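Local structure of ulvan Lyase-PL25 (Pseudoalteromonas sp. PLSV, 5UAM) at residues Gln314-Ile319 with Thr368-Ile373; Asn306-Leu311 with Arg362-Val367. The protein cleaves ulvan, the sulfated cell-wall polysaccharide of green seaweeds, as a lyase of polysaccharide lyase family 25 with a beta-propeller fold. One frame throughout, in Å; residues are numbered along the deposited sequence. Where two conformers were deposited one is given.

Contact 1: Gln314-Ile319 with Thr368-Ile373; sequences QGQPHI and TDPENI
Pro370 is the hub on which Gln314, Gln316 and His318 converge, and it illustrates how a proline at the second position of a tight turn can serve as a packing surface. The turn is a type I beta turn from Asp369 to Asn372, closed by Asn372 N to Asp369 O at 3.0 Å. Both glutamines bring their amide ends to the same ring carbon: Gln316 NE2 lies 3.5 Å and Gln314 NE2 3.7 Å from Pro370 CG. Gln314 reaches this far because its chain stays extended beyond CG (chi2 -171°), meeting the proline ring at about a right angle, whereas Gln316 comes in at a slant. These are van der Waals contacts.

His318 uses a different part of the turn. With CG beside the backbone N (chi1 -67°), its imidazole extends toward the loop and sets CE1 3.3 Å from Pro370 O, which lies in the ring plane at the edge. This carbonyl is buried and has no hydrogen-bonding partner; the C-H at CE1, polarised by the two flanking nitrogens, faces it instead. Ile373 CD1 reaches the same edge, 3.9 Å from His318 CE1. Both ring nitrogens are engaged elsewhere, ND1 with His339 NE2 and NE2 with Asp312 OD2, which fixes the rotation of the imidazole.

Around this cluster, Arg341 of strand 336-342 touches both His318 and Pro370, while Phe365 and Val367 of strand 362-367 pack on His318 and Ile373. The contact thus joins the start of strand 317-324 to the turn linking strands 362-367 and 373-381, across the boundary between two adjacent four-stranded antiparallel sheets.

Contact 2: Asn306-Leu311 with Arg362-Val367; sequences NGSTHL and RGDFMV
Asp364 OD1 receives two side-chain hydrogen bonds from the facing strand, an example of one carboxylate oxygen tying together residues two apart. His310 NE2 donates at 2.8 Å along a fairly straight line (162°), with the oxygen almost exactly in the imidazole plane and approached on its syn side. Ser308 OG donates to the same oxygen at 2.9 Å, but from well above the carboxylate plane. Phe365 N adds a further, weak bond to this oxygen. Two side-chain donors on one oxygen would be expected to favour the charged carboxylate.

The imidazole also meets Phe365. His310 CD2 stands 3.5 Å above one face of the phenyl ring, displaced toward its rim near CZ, in an edge-to-face pair with the planes at 81°. Phe365 CG sits between its backbone N and carbonyl carbon (chi1 67°), an orientation that carries the ring across to the other strand, where Ser308 O lies at its edge.

A second shell holds these groups in place. Asp364 OD2 accepts from Phe418 N, and His339 and Tyr375 pack against Phe365. Water 1 donates to both Ser308 OG and Gly363 O; water 2 similarly spans Leu311 O and Val367 O.

The two strands run in almost the same direction, with their axes 7.2 Å apart at closest approach, yet they are joined by side chains and water. Each is the first strand, at one edge, of its own four-stranded antiparallel sheet, and a classic beta bulge at Gly307 and Ser308 opposite Ala320 interrupts one of them. Such packing of strands innermost about the propeller axis is characteristic of adjacent blades in a beta-propeller.

Contacts 1 and 2 are neighbouring parts of one interface between the same two sheets, their centres 11 Å apart. Contact 2 lies nearer the middle of the molecule, about 10 Å from the chain centre, and contact 1 farther out, at about 20 Å. Strands 303-311 and 317-324 couple them: His318 N pairs with His310 O at 2.9 Å, and Thr309 OG1 lies 2.8 Å from His318 O in a probable hydrogen bond. Contact 1 lies away from the known substrate, catalytic and zinc sites. In contact 2, the Ser308 side chain is about 12 Å from that of Tyr222, a probable substrate-binding residue, and the Asp364 side chain is about 9 Å from a bound potassium ion.

Contact 1: Gln314-Ile319 with Thr368-Ile373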
ATOM      1  N   GLN A 314       1.597  -1.835 -23.564  1.00 19.05           N
ATOM      2  CA  GLN A 314       0.876  -0.955 -24.462  1.00 18.90           C
ATOM      3  C   GLN A 314       0.343   0.285 -23.762  1.00 18.87           C
ATOM      4  O   GLN A 314      -0.350   1.090 -24.393  1.00 20.80           O
ATOM      5  CB  GLN A 314      -0.274  -1.708 -25.121  1.00 19.27           C
ATOM      6  CG  GLN A 314       0.178  -2.818 -26.043  1.00 18.99           C
ATOM      7  CD  GLN A 314      -0.957  -3.403 -26.843  1.00 20.63           C
ATOM      8  OE1 GLN A 314      -1.986  -2.760 -27.048  1.00 23.50           O
ATOM      9  NE2 GLN A 314      -0.768  -4.612 -27.325  1.00 22.97           N
ATOM     10  N   GLY A 315       0.676   0.475 -22.494  1.00 18.27           N
ATOM     11  CA  GLY A 315       0.197   1.621 -21.754  1.00 19.44           C
ATOM     12  C   GLY A 315      -1.176   1.462 -21.153  1.00 18.06           C
ATOM     13  O   GLY A 315      -1.711   2.434 -20.611  1.00 19.71           O
ATOM     14  N   GLN A 316      -1.755   0.271 -21.212  1.00 17.26           N
ATOM     15  CA  GLN A 316      -3.129   0.081 -20.774  1.00 16.23           C
ATOM     16  C   GLN A 316      -3.145  -0.331 -19.307  1.00 16.89           C
ATOM     17  O   GLN A 316      -2.332  -1.160 -18.889  1.00 16.04           O
ATOM     18  CB  GLN A 316      -3.778  -1.029 -21.588  1.00 16.82           C
ATOM     19  CG  GLN A 316      -3.725  -0.794 -23.099  1.00 17.34           C
ATOM     20  CD  GLN A 316      -4.220  -1.954 -23.957  1.00 18.46           C
ATOM     21  OE1 GLN A 316      -4.987  -1.749 -24.901  1.00 20.41           O
ATOM     22  NE2 GLN A 316      -3.739  -3.149 -23.680  1.00 20.05           N
ATOM     23  N   PRO A 317      -4.044   0.224 -18.494  1.00 14.48           N
ATOM     24  CA  PRO A 317      -4.054  -0.119 -17.069  1.00 13.18           C
ATOM     25  C   PRO A 317      -4.678  -1.468 -16.759  1.00 13.38           C
ATOM     26  O   PRO A 317      -5.708  -1.861 -17.314  1.00 15.26           O
ATOM     27  CB  PRO A 317      -4.876   1.006 -16.439  1.00 16.18           C
ATOM     28  CG  PRO A 317      -5.788   1.430 -17.522  1.00 18.52           C
ATOM     29  CD  PRO A 317      -4.947   1.357 -18.780  1.00 16.52           C
ATOM     30  N   HIS A 318      -4.032  -2.141 -15.813  1.00 13.31           N
ATOM     31  CA  HIS A 318      -4.505  -3.330 -15.135  1.00 11.68           C
ATOM     32  C   HIS A 318      -4.669  -2.991 -13.660  1.00 12.45           C
ATOM     33  O   HIS A 318      -3.918  -2.179 -13.095  1.00 12.88           O
ATOM     34  CB  HIS A 318      -3.469  -4.434 -15.265  1.00 12.72           C
ATOM     35  CG  HIS A 318      -3.296  -4.941 -16.652  1.00 14.42           C
ATOM     36  ND1 HIS A 318      -3.512  -6.260 -16.985  1.00 15.87           N
ATOM     37  CD2 HIS A 318      -2.933  -4.315 -17.796  1.00 16.15           C
ATOM     38  CE1 HIS A 318      -3.288  -6.422 -18.275  1.00 16.37           C
ATOM     39  NE2 HIS A 318      -2.924  -5.260 -18.789  1.00 16.87           N
ATOM     40  N   ILE A 319      -5.648  -3.633 -13.036  1.00 13.15           N
ATOM     41  CA  ILE A 319      -6.035  -3.332 -11.663  1.00 12.20           C
ATOM     42  C   ILE A 319      -6.233  -4.633 -10.900  1.00 11.80           C
ATOM     43  O   ILE A 319      -6.905  -5.551 -11.385  1.00 14.54           O
ATOM     44  CB  ILE A 319      -7.337  -2.516 -11.639  1.00 13.65           C
ATOM     45  CG1 ILE A 319      -7.140  -1.158 -12.332  1.00 14.84           C
ATOM     46  CG2 ILE A 319      -7.831  -2.308 -10.211  1.00 17.16           C
ATOM     47  CD1 ILE A 319      -8.421  -0.362 -12.491  1.00 15.75           C
ATOM     48  N   THR A 368       3.351  -7.605 -18.573  1.00 20.56           N
ATOM     49  CA  THR A 368       4.203  -7.248 -19.695  1.00 21.69           C
ATOM     50  C   THR A 368       3.282  -7.022 -20.883  1.00 21.34           C
ATOM     51  O   THR A 368       2.638  -5.970 -20.970  1.00 22.43           O
ATOM     52  CB  THR A 368       5.275  -8.323 -19.909  1.00 27.73           C
ATOM     53  OG1 THR A 368       4.636  -9.590 -20.115  1.00 26.30           O
ATOM     54  CG2 THR A 368       6.187  -8.421 -18.690  1.00 26.30           C
ATOM     55  N   ASP A 369       3.198  -7.961 -21.822  1.00 22.57           N
ATOM     56  CA  ASP A 369       2.136  -7.920 -22.814  1.00 23.92           C
ATOM     57  C   ASP A 369       0.794  -7.907 -22.090  1.00 20.67           C
ATOM     58  O   ASP A 369       0.685  -8.433 -20.980  1.00 20.13           O
ATOM     59  CB  ASP A 369       2.172  -9.170 -23.696  1.00 27.49           C
ATOM     60  CG  ASP A 369       3.545  -9.460 -24.243  1.00 48.44           C
ATOM     61  OD1 ASP A 369       3.991  -8.715 -25.142  1.00 45.99           O
ATOM     62  OD2 ASP A 369       4.183 -10.422 -23.756  1.00 52.06           O
ATOM     63  N   PRO A 370      -0.245  -7.348 -22.712  1.00 19.51           N
ATOM     64  CA  PRO A 370      -1.560  -7.285 -22.045  1.00 19.59           C
ATOM     65  C   PRO A 370      -2.097  -8.632 -21.601  1.00 20.50           C
ATOM     66  O   PRO A 370      -2.899  -8.685 -20.657  1.00 20.86           O
ATOM     67  CB  PRO A 370      -2.458  -6.657 -23.111  1.00 21.53           C
ATOM     68  CG  PRO A 370      -1.526  -5.845 -23.951  1.00 24.53           C
ATOM     69  CD  PRO A 370      -0.252  -6.624 -23.998  1.00 23.27           C
ATOM     70  N   GLU A 371      -1.701  -9.715 -22.260  1.00 21.39           N
ATOM     71  CA  GLU A 371      -2.228 -11.027 -21.925  1.00 20.26           C
ATOM     72  C   GLU A 371      -1.459 -11.713 -20.806  1.00 21.10           C
ATOM     73  O   GLU A 371      -1.982 -12.675 -20.229  1.00 20.97           O
ATOM     74  CB  GLU A 371      -2.180 -11.946 -23.151  1.00 24.80           C
ATOM     75  CG  GLU A 371      -3.046 -11.478 -24.325  1.00 29.52           C
ATOM     76  CD  GLU A 371      -2.430 -10.322 -25.118  1.00 46.71           C
ATOM     77  OE1 GLU A 371      -3.199  -9.590 -25.779  1.00 50.10           O
ATOM     78  OE2 GLU A 371      -1.188 -10.144 -25.085  1.00 45.06           O
ATOM     79  N   ASN A 372      -0.260 -11.232 -20.470  1.00 19.82           N
ATOM     80  CA  ASN A 372       0.685 -11.940 -19.606  0.51 19.84           C
ATOM     81  C   ASN A 372       0.763 -11.211 -18.271  1.00 17.97           C
ATOM     82  O   ASN A 372       1.376 -10.138 -18.168  1.00 18.65           O
ATOM     83  CB  ASN A 372       2.059 -12.001 -20.275  0.51 21.14           C
ATOM     84  CG  ASN A 372       3.100 -12.731 -19.431  0.51 21.61           C
ATOM     85  OD1 ASN A 372       3.041 -12.728 -18.201  0.51 25.03           O
ATOM     86  ND2 ASN A 372       4.071 -13.349 -20.099  0.51 32.10           N
ATOM     87  N   ILE A 373       0.135 -11.790 -17.247  1.00 17.94           N
ATOM     88  CA  ILE A 373       0.083 -11.210 -15.912  1.00 16.03           C
ATOM     89  C   ILE A 373       0.533 -12.250 -14.896  1.00 15.39           C
ATOM     90  O   ILE A 373       0.111 -13.405 -14.963  1.00 17.11           O
ATOM     91  CB  ILE A 373      -1.362 -10.785 -15.607  1.00 16.39           C
ATOM     92  CG1 ILE A 373      -1.873  -9.801 -16.668  1.00 17.01           C
ATOM     93  CG2 ILE A 373      -1.470 -10.201 -14.213  1.00 18.46           C
ATOM     94  CD1 ILE A 373      -3.261 -10.124 -17.141  1.00 20.32           C
TER

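Contact 2: Asn306-Leu311 with Arg362-Val367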
ATOM      1  N   ASN A 306      -9.135  -2.369  -1.568  1.00 14.88           N
ATOM      2  CA  ASN A 306      -8.374  -1.984  -2.738  1.00 15.16           C
ATOM      3  C   ASN A 306      -7.049  -2.742  -2.836  1.00 15.36           C
ATOM      4  O   ASN A 306      -6.484  -3.234  -1.843  1.00 15.04           O
ATOM      5  CB  ASN A 306      -8.140  -0.476  -2.728  1.00 13.99           C
ATOM      6  CG  ASN A 306      -7.820   0.065  -4.075  1.00 15.95           C
ATOM      7  OD1 ASN A 306      -8.281  -0.435  -5.084  1.00 19.61           O
ATOM      8  ND2 ASN A 306      -7.018   1.124  -4.096  1.00 15.50           N
ATOM      9  N   GLY A 307      -6.557  -2.831  -4.066  1.00 14.49           N
ATOM     10  CA  GLY A 307      -5.297  -3.468  -4.380  1.00 13.03           C
ATOM     11  C   GLY A 307      -4.342  -2.471  -4.983  1.00 14.84           C
ATOM     12  O   GLY A 307      -3.950  -1.538  -4.293  1.00 15.90           O
ATOM     13  N   SER A 308      -3.956  -2.646  -6.243  1.00 12.15           N
ATOM     14  CA  SER A 308      -2.921  -1.834  -6.866  1.00 11.83           C
ATOM     15  C   SER A 308      -3.195  -1.788  -8.360  1.00 11.91           C
ATOM     16  O   SER A 308      -4.090  -2.460  -8.873  1.00 12.99           O
ATOM     17  CB  SER A 308      -1.543  -2.434  -6.611  1.00 12.81           C
ATOM     18  OG  SER A 308      -1.549  -3.774  -7.115  1.00 13.44           O
ATOM     19  N   THR A 309      -2.412  -0.977  -9.065  1.00 11.66           N
ATOM     20  CA  THR A 309      -2.582  -0.823 -10.506  1.00 11.81           C
ATOM     21  C   THR A 309      -1.225  -0.648 -11.174  1.00 11.50           C
ATOM     22  O   THR A 309      -0.322  -0.025 -10.622  1.00 12.26           O
ATOM     23  CB  THR A 309      -3.548   0.346 -10.824  1.00 12.99           C
ATOM     24  OG1 THR A 309      -3.710   0.491 -12.238  1.00 14.25           O
ATOM     25  CG2 THR A 309      -3.050   1.657 -10.270  1.00 13.44           C
ATOM     26  N   HIS A 310      -1.110  -1.200 -12.385  1.00 11.98           N
ATOM     27  CA  HIS A 310       0.107  -1.131 -13.183  1.00 13.77           C
ATOM     28  C   HIS A 310      -0.273  -1.121 -14.653  1.00 13.01           C
ATOM     29  O   HIS A 310      -1.286  -1.715 -15.055  1.00 13.98           O
ATOM     30  CB  HIS A 310       1.009  -2.363 -12.950  1.00 13.31           C
ATOM     31  CG  HIS A 310       1.383  -2.574 -11.524  1.00 12.94           C
ATOM     32  ND1 HIS A 310       2.311  -1.785 -10.886  1.00 13.95           N
ATOM     33  CD2 HIS A 310       0.955  -3.481 -10.617  1.00 13.27           C
ATOM     34  CE1 HIS A 310       2.431  -2.198  -9.630  1.00 13.88           C
ATOM     35  NE2 HIS A 310       1.629  -3.229  -9.450  1.00 13.74           N
ATOM     36  N   LEU A 311       0.549  -0.448 -15.462  1.00 15.17           N
ATOM     37  CA  LEU A 311       0.317  -0.409 -16.900  1.00 14.15           C
ATOM     38  C   LEU A 311       1.046  -1.535 -17.612  1.00 16.41           C
ATOM     39  O   LEU A 311       2.179  -1.876 -17.263  1.00 17.38           O
ATOM     40  CB  LEU A 311       0.821   0.900 -17.493  1.00 15.70           C
ATOM     41  CG  LEU A 311       0.219   2.175 -16.917  1.00 16.79           C
ATOM     42  CD1 LEU A 311       0.725   3.387 -17.669  1.00 19.23           C
ATOM     43  CD2 LEU A 311      -1.302   2.147 -16.950  1.00 17.39           C
ATOM     44  N   ARG A 362      -4.514 -11.869  -1.067  1.00 14.34           N
ATOM     45  CA  ARG A 362      -3.964 -10.561  -1.391  1.00 13.20           C
ATOM     46  C   ARG A 362      -2.782 -10.774  -2.320  1.00 13.00           C
ATOM     47  O   ARG A 362      -2.133 -11.817  -2.273  1.00 14.19           O
ATOM     48  CB  ARG A 362      -3.468  -9.826  -0.132  1.00 13.43           C
ATOM     49  CG  ARG A 362      -4.555  -9.488   0.864  1.00 15.03           C
ATOM     50  CD  ARG A 362      -5.509  -8.426   0.339  1.00 13.00           C
ATOM     51  NE  ARG A 362      -6.465  -8.067   1.375  1.00 14.53           N
ATOM     52  CZ  ARG A 362      -7.680  -8.595   1.509  1.00 15.32           C
ATOM     53  NH1 ARG A 362      -8.110  -9.531   0.671  1.00 16.61           N
ATOM     54  NH2 ARG A 362      -8.456  -8.204   2.503  1.00 18.24           N
ATOM     55  N   GLY A 363      -2.458  -9.791  -3.146  1.00 12.89           N
ATOM     56  CA  GLY A 363      -1.291  -9.961  -3.988  1.00 13.32           C
ATOM     57  C   GLY A 363      -1.057  -8.733  -4.835  1.00 13.94           C
ATOM     58  O   GLY A 363      -1.978  -7.973  -5.111  1.00 14.78           O
ATOM     59  N   ASP A 364       0.186  -8.564  -5.243  1.00 13.12           N
ATOM     60  CA  ASP A 364       0.556  -7.578  -6.256  1.00 12.21           C
ATOM     61  C   ASP A 364       0.937  -8.338  -7.518  1.00 12.48           C
ATOM     62  O   ASP A 364       1.166  -9.556  -7.501  1.00 13.37           O
ATOM     63  CB  ASP A 364       1.714  -6.701  -5.757  1.00 13.05           C
ATOM     64  CG  ASP A 364       1.872  -5.379  -6.508  1.00 12.98           C
ATOM     65  OD1 ASP A 364       1.019  -5.016  -7.357  1.00 13.12           O
ATOM     66  OD2 ASP A 364       2.862  -4.673  -6.209  1.00 13.50           O
ATOM     67  N   PHE A 365       0.988  -7.629  -8.646  1.00 11.87           N
ATOM     68  CA  PHE A 365       1.198  -8.303  -9.915  1.00 12.09           C
ATOM     69  C   PHE A 365       2.144  -7.503 -10.788  1.00 12.81           C
ATOM     70  O   PHE A 365       2.378  -6.310 -10.580  1.00 13.89           O
ATOM     71  CB  PHE A 365      -0.124  -8.533 -10.673  1.00 12.50           C
ATOM     72  CG  PHE A 365      -0.783  -7.252 -11.136  1.00 12.65           C
ATOM     73  CD1 PHE A 365      -1.610  -6.529 -10.299  1.00 12.91           C
ATOM     74  CD2 PHE A 365      -0.552  -6.770 -12.417  1.00 13.35           C
ATOM     75  CE1 PHE A 365      -2.201  -5.342 -10.762  1.00 14.73           C
ATOM     76  CE2 PHE A 365      -1.128  -5.608 -12.853  1.00 12.84           C
ATOM     77  CZ  PHE A 365      -1.952  -4.907 -12.038  1.00 13.38           C
ATOM     78  N   MET A 366       2.695  -8.197 -11.768  1.00 14.45           N
ATOM     79  CA  MET A 366       3.487  -7.626 -12.844  0.56 14.56           C
ATOM     80  C   MET A 366       2.824  -7.998 -14.161  1.00 15.06           C
ATOM     81  O   MET A 366       2.290  -9.102 -14.295  1.00 17.03           O
ATOM     82  CB  MET A 366       4.896  -8.207 -12.820  0.56 17.70           C
ATOM     83  CG  MET A 366       5.663  -7.892 -11.547  0.56 24.97           C
ATOM     84  SD  MET A 366       7.330  -8.540 -11.568  0.56 32.24           S
ATOM     85  CE  MET A 366       7.047 -10.222 -12.104  0.56 38.63           C
ATOM     86  N   VAL A 367       2.876  -7.100 -15.122  1.00 15.28           N
ATOM     87  CA  VAL A 367       2.272  -7.327 -16.424  1.00 16.53           C
ATOM     88  C   VAL A 367       3.236  -6.837 -17.488  1.00 20.12           C
ATOM     89  O   VAL A 367       3.890  -5.801 -17.322  1.00 21.30           O
ATOM     90  CB  VAL A 367       0.897  -6.637 -16.529  1.00 16.66           C
ATOM     91  CG1 VAL A 367       0.989  -5.159 -16.159  1.00 18.51           C
ATOM     92  CG2 VAL A 367       0.313  -6.828 -17.906  1.00 19.56           C
TER
HETATM   93  O   HOH W   1      -2.783  -5.419  -5.026  1.00 14.92           O
HETATM   94  O   HOH W   2       4.543  -3.367 -18.408  1.00 30.82           O